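Long-range contacts in alpha-L-rhamnosidase (Aspergillus terreus, PDB 6GSZ), which probably hydrolyses terminal non-reducing alpha-L-rhamnose residues from alpha-L-rhamnosides, as a calcium-binding glycoside hydrolase: residues A[7-12]-A[97-102]; A[38-43]-A[83-88]. All coordinates share one frame; numbering follows the deposited sequence.

Contact 1: A[7-12]-A[97-102]; sequences VAFEHH and DAVTVE
V101 sits squarely over one face of the F9 ring: its CB lies 3.8 Å from the ring centroid and 12° off the normal, a CH-pi contact in which the two side chains run at about a right angle. Both methyls of V101 spread over the same ring, CG2 at 3.9 Å from F9 CG and CG1 at 3.9 Å from F9 CZ. V99 meets the far end of the ring obliquely. Its chi1 of -66° sets CG1 beside the backbone N and CG2 between N and the carbonyl carbon, where V99 CG2 lies 3.6 Å from F9 CE2; F9 and V99 pass each other in opposite directions. The same methyl, V99 CG2, touches V7 CG1 at 3.8 Å, while V99 CG1 rests against the carbonyl O of V7. No hydrogen bond joins the segments; the contact is apolar, made by alternate residues, and the axes of strand segments 7-9 and 99-102 approach to 8.0 Å and lie 8° from parallel. This is packing between the two sheets of the immunoglobulin-like N-terminal domain. Strand 3-9 pairs with strand 25-30, whose V25 also touches V7 and F9; strand 99-103 lies between strands 15-18 and 78-86, which add A15 and V80 around F9.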
loop_
_atom_site.group_PDB
_atom_site.type_symbol
_atom_site.label_atom_id
_atom_site.label_comp_id
_atom_site.label_asym_id
_atom_site.label_seq_id
_atom_site.Cartn_x
_atom_site.Cartn_y
_atom_site.Cartn_z
ATOM N N VAL A 7 15.818 12.096 9.474
ATOM C CA VAL A 7 16.857 11.091 9.453
ATOM C C VAL A 7 16.155 9.751 9.631
ATOM O O VAL A 7 15.392 9.587 10.620
ATOM C CB VAL A 7 17.923 11.303 10.542
ATOM C CG1 VAL A 7 18.920 10.175 10.521
ATOM C CG2 VAL A 7 18.644 12.628 10.329
ATOM N N ALA A 8 16.370 8.821 8.682
ATOM C CA ALA A 8 15.668 7.578 8.700
ATOM C C ALA A 8 16.591 6.403 8.368
ATOM O O ALA A 8 17.612 6.542 7.660
ATOM C CB ALA A 8 14.505 7.640 7.772
ATOM N N PHE A 9 16.211 5.219 8.859
ATOM C CA PHE A 9 16.953 4.003 8.698
ATOM C C PHE A 9 16.223 3.061 7.742
ATOM O O PHE A 9 15.006 2.818 7.901
ATOM C CB PHE A 9 17.132 3.369 10.066
ATOM C CG PHE A 9 17.832 4.296 11.019
ATOM C CD1 PHE A 9 19.206 4.483 10.957
ATOM C CD2 PHE A 9 17.097 5.105 11.870
ATOM C CE1 PHE A 9 19.828 5.426 11.753
ATOM C CE2 PHE A 9 17.728 6.019 12.696
ATOM C CZ PHE A 9 19.095 6.200 12.629
ATOM N N GLU A 10 16.956 2.512 6.754
ATOM C CA GLU A 10 16.334 1.714 5.688
ATOM C C GLU A 10 15.138 2.506 5.160
ATOM O O GLU A 10 15.256 3.689 4.838
ATOM C CB GLU A 10 16.046 0.285 6.174
ATOM C CG GLU A 10 17.325 -0.448 6.567
ATOM C CD GLU A 10 18.210 -0.909 5.411
ATOM O OE1 GLU A 10 17.622 -1.437 4.437
ATOM O OE2 GLU A 10 19.460 -0.764 5.513
ATOM N N HIS A 11 13.973 1.842 5.065
ATOM C CA HIS A 11 12.731 2.452 4.645
ATOM C C HIS A 11 11.732 2.555 5.809
ATOM O O HIS A 11 10.533 2.850 5.590
ATOM C CB HIS A 11 12.125 1.739 3.444
ATOM C CG HIS A 11 13.038 1.796 2.265
ATOM N ND1 HIS A 11 13.228 2.944 1.489
ATOM C CD2 HIS A 11 13.879 0.861 1.797
ATOM C CE1 HIS A 11 14.133 2.662 0.575
ATOM N NE2 HIS A 11 14.580 1.427 0.753
ATOM N N HIS A 12 12.267 2.487 7.022
ATOM C CA HIS A 12 11.427 2.592 8.217
ATOM C C HIS A 12 11.088 4.054 8.516
ATOM O O HIS A 12 11.963 4.930 8.415
ATOM C CB HIS A 12 12.178 2.048 9.421
ATOM C CG HIS A 12 12.695 0.647 9.299
ATOM N ND1 HIS A 12 11.851 -0.462 9.297
ATOM C CD2 HIS A 12 13.947 0.152 9.285
ATOM C CE1 HIS A 12 12.614 -1.552 9.226
ATOM N NE2 HIS A 12 13.908 -1.196 9.187
ATOM N N ASP A 97 17.898 16.969 14.289
ATOM C CA ASP A 97 17.284 16.452 15.502
ATOM C C ASP A 97 17.706 14.991 15.648
ATOM O O ASP A 97 17.874 14.298 14.655
ATOM C CB ASP A 97 15.765 16.567 15.460
ATOM C CG ASP A 97 15.261 17.986 15.432
ATOM O OD1 ASP A 97 16.016 18.895 15.874
ATOM O OD2 ASP A 97 14.128 18.178 14.934
ATOM N N ALA A 98 17.912 14.560 16.894
ATOM C CA ALA A 98 18.319 13.221 17.189
ATOM C C ALA A 98 17.162 12.239 16.936
ATOM O O ALA A 98 15.976 12.536 17.160
ATOM C CB ALA A 98 18.782 13.134 18.636
ATOM N N VAL A 99 17.538 11.058 16.456
ATOM C CA VAL A 99 16.621 9.938 16.286
ATOM C C VAL A 99 17.280 8.697 16.892
ATOM O O VAL A 99 18.471 8.632 17.059
ATOM C CB VAL A 99 16.329 9.700 14.790
ATOM C CG1 VAL A 99 15.562 10.847 14.164
ATOM C CG2 VAL A 99 17.584 9.422 13.976
ATOM N N THR A 100 16.454 7.689 17.191
ATOM C CA THR A 100 16.948 6.442 17.761
ATOM C C THR A 100 16.787 5.284 16.758
ATOM O O THR A 100 15.927 5.289 15.858
ATOM C CB THR A 100 16.227 6.113 19.081
ATOM O OG1 THR A 100 14.818 6.061 18.856
ATOM C CG2 THR A 100 16.542 7.151 20.137
ATOM N N VAL A 101 17.632 4.283 16.942
ATOM C CA VAL A 101 17.592 3.056 16.158
ATOM C C VAL A 101 17.944 1.875 17.068
ATOM O O VAL A 101 18.838 1.974 17.877
ATOM C CB VAL A 101 18.517 3.168 14.933
ATOM C CG1 VAL A 101 19.952 3.489 15.317
ATOM C CG2 VAL A 101 18.462 1.914 14.081
ATOM N N GLU A 102 17.167 0.789 16.969
ATOM C CA GLU A 102 17.321 -0.331 17.909
ATOM C C GLU A 102 16.841 -1.607 17.238
ATOM O O GLU A 102 15.670 -1.692 16.848
ATOM C CB GLU A 102 16.431 -0.038 19.115
ATOM C CG GLU A 102 16.474 -1.111 20.169
ATOM C CD GLU A 102 15.622 -0.770 21.386
ATOM O OE1 GLU A 102 15.554 0.422 21.767
ATOM O OE2 GLU A 102 14.990 -1.716 21.956
#

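Contact 2: A[38-43]-A[83-88]; sequences QRAYEI and RSFGSD
The F85 ring turns its edge to strand 38-43: the carbonyl carbon of A40 and OE1 of E42 lie near its plane, and E42 CG approaches F85 CE1 at 3.7 Å. R56 of strand 53-58 makes a cation-pi contact with the F85 ring, and the plane of the E42 carboxylate stands 71° from that of the ring. The R83 side chain, extended from CG to NE, runs beside E42 and presents the NE/NH2 edge of its guanidinium to a single oxygen. R83 NE and NH2 each donate to E42 OE1 at 2.8 Å, approaching from the same face of the carboxylate; NH2 comes on the syn side, whereas NE stands 39° above the plane. E42, A40, F85 and R83 share one face of the sheet. On the other, Q38 reaches out with CG anti to the backbone N (chi1 -180°), and S84 OG donates a 2.7 Å hydrogen bond to Q38 OE1. Between the antiparallel backbones, F85 N donates to A40 O at 2.9 Å. R39 and A40 both lie opposite F85, a classic beta bulge; F85 O accepts from R39 N and, weakly, from A40 N. The paired N-H donors of R83 probably favour a charged E42 and hold the guanidinium in place. Buried Q38 OE1 is satisfied by S84 OG and W27 NE1, while Q38 NE2 donates to the backbone O of S59 and D61, linking S84 to the D61 loop of a calcium site.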
loop_
_atom_site.group_PDB
_atom_site.type_symbol
_atom_site.label_atom_id
_atom_site.label_comp_id
_atom_site.label_asym_id
_atom_site.label_seq_id
_atom_site.Cartn_x
_atom_site.Cartn_y
_atom_site.Cartn_z
ATOM N N GLN A 38 25.847 18.296 -1.763
ATOM C CA GLN A 38 26.624 17.882 -0.616
ATOM C C GLN A 38 28.033 17.426 -1.041
ATOM O O GLN A 38 28.178 16.706 -2.027
ATOM C CB GLN A 38 25.874 16.695 0.024
ATOM C CG GLN A 38 26.559 16.127 1.271
ATOM C CD GLN A 38 25.788 14.965 1.816
ATOM O OE1 GLN A 38 24.769 15.161 2.500
ATOM N NE2 GLN A 38 26.310 13.767 1.537
ATOM N N ARG A 39 29.060 17.809 -0.259
ATOM C CA ARG A 39 30.368 17.231 -0.440
ATOM C C ARG A 39 30.758 16.246 0.668
ATOM O O ARG A 39 31.613 15.385 0.430
ATOM C CB ARG A 39 31.443 18.297 -0.616
ATOM C CG ARG A 39 31.675 19.162 0.608
ATOM C CD ARG A 39 32.886 20.084 0.401
ATOM N NE ARG A 39 34.043 19.370 -0.135
ATOM C CZ ARG A 39 34.507 19.439 -1.397
ATOM N NH1 ARG A 39 33.978 20.263 -2.303
ATOM N NH2 ARG A 39 35.519 18.661 -1.740
ATOM N N ALA A 40 30.132 16.348 1.854
ATOM C CA ALA A 40 30.542 15.498 2.964
ATOM C C ALA A 40 29.413 15.471 3.977
ATOM O O ALA A 40 28.515 16.302 3.949
ATOM C CB ALA A 40 31.803 16.000 3.630
ATOM N N TYR A 41 29.477 14.493 4.869
ATOM C CA TYR A 41 28.536 14.398 5.987
ATOM C C TYR A 41 29.285 13.884 7.212
ATOM O O TYR A 41 30.323 13.258 7.132
ATOM C CB TYR A 41 27.329 13.527 5.644
ATOM C CG TYR A 41 27.629 12.091 5.327
ATOM C CD1 TYR A 41 27.794 11.157 6.343
ATOM C CD2 TYR A 41 27.633 11.622 4.020
ATOM C CE1 TYR A 41 28.006 9.815 6.067
ATOM C CE2 TYR A 41 27.820 10.287 3.739
ATOM C CZ TYR A 41 27.952 9.358 4.760
ATOM O OH TYR A 41 28.144 8.020 4.447
ATOM N N GLU A 42 28.645 14.132 8.360
ATOM C CA GLU A 42 29.043 13.574 9.640
ATOM C C GLU A 42 27.818 12.892 10.256
ATOM O O GLU A 42 26.740 13.468 10.288
ATOM C CB GLU A 42 29.615 14.650 10.572
ATOM C CG GLU A 42 31.015 15.057 10.166
ATOM C CD GLU A 42 31.641 16.118 11.045
ATOM O OE1 GLU A 42 30.928 16.679 11.883
ATOM O OE2 GLU A 42 32.837 16.431 10.808
ATOM N N ILE A 43 28.046 11.676 10.734
ATOM C CA ILE A 43 27.034 10.927 11.507
ATOM C C ILE A 43 27.589 10.745 12.924
ATOM O O ILE A 43 28.652 10.166 13.108
ATOM C CB ILE A 43 26.701 9.568 10.876
ATOM C CG1 ILE A 43 26.209 9.704 9.446
ATOM C CG2 ILE A 43 25.669 8.860 11.757
ATOM C CD1 ILE A 43 25.940 8.401 8.701
ATOM N N ARG A 83 24.880 15.755 10.136
ATOM C CA ARG A 83 24.980 17.081 9.516
ATOM C C ARG A 83 25.704 16.921 8.186
ATOM O O ARG A 83 26.480 16.029 7.996
ATOM C CB ARG A 83 25.632 18.121 10.431
ATOM C CG ARG A 83 27.053 17.808 10.828
ATOM C CD ARG A 83 27.597 18.946 11.698
ATOM N NE ARG A 83 28.967 18.688 12.066
ATOM C CZ ARG A 83 29.755 19.569 12.670
ATOM N NH1 ARG A 83 29.297 20.778 12.986
ATOM N NH2 ARG A 83 30.998 19.222 12.938
ATOM N N SER A 84 25.370 17.837 7.300
ATOM C CA SER A 84 25.762 17.779 5.913
ATOM C C SER A 84 26.494 19.082 5.541
ATOM O O SER A 84 26.090 20.166 5.947
ATOM C CB SER A 84 24.537 17.529 5.074
ATOM O OG SER A 84 24.858 17.577 3.706
ATOM N N PHE A 85 27.567 18.934 4.753
ATOM C CA PHE A 85 28.436 20.011 4.312
ATOM C C PHE A 85 28.299 20.246 2.802
ATOM O O PHE A 85 28.423 19.317 2.008
ATOM C CB PHE A 85 29.872 19.642 4.673
ATOM C CG PHE A 85 30.112 19.426 6.141
ATOM C CD1 PHE A 85 29.887 18.174 6.711
ATOM C CD2 PHE A 85 30.516 20.471 6.966
ATOM C CE1 PHE A 85 30.100 17.964 8.062
ATOM C CE2 PHE A 85 30.707 20.260 8.318
ATOM C CZ PHE A 85 30.508 19.008 8.859
ATOM N N GLY A 86 28.138 21.523 2.421
ATOM C CA GLY A 86 27.934 21.894 1.015
ATOM C C GLY A 86 29.227 21.940 0.227
ATOM O O GLY A 86 30.298 22.197 0.762
ATOM N N SER A 87 29.097 21.643 -1.067
ATOM C CA SER A 87 30.253 21.596 -1.962
ATOM C C SER A 87 30.899 22.965 -2.113
ATOM O O SER A 87 32.063 23.010 -2.480
ATOM C CB SER A 87 29.906 20.995 -3.295
ATOM O OG SER A 87 28.989 21.806 -3.964
ATOM N N ASP A 88 30.142 24.044 -1.893
ATOM C CA ASP A 88 30.685 25.409 -2.131
ATOM C C ASP A 88 31.449 25.884 -0.896
ATOM O O ASP A 88 31.947 26.998 -0.867
ATOM C CB ASP A 88 29.584 26.414 -2.508
ATOM C CG ASP A 88 28.415 26.486 -1.528
ATOM O OD1 ASP A 88 28.597 26.117 -0.340
ATOM O OD2 ASP A 88 27.308 26.900 -1.962
#

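From the N terminus, the chain enters strand 3-9, the first half of contact 1, and passes through strands 15-18 and 25-30 to strand 38-46, the first half of contact 2. After strand 53-58 it returns along strand 78-86, closing contact 2 about 40 residues on, and then along strand 99-103, closing contact 1. Contact 2 is therefore nested inside the longer loop of contact 1. Contact 2 joins neighbours within the five-stranded sheet; contact 1 packs that sheet against the two-stranded one. Strands 78-86 and 99-103 are adjacent, linking the two contacts, whose centres lie 19 Å apart, within the N-terminal immunoglobulin-like domain.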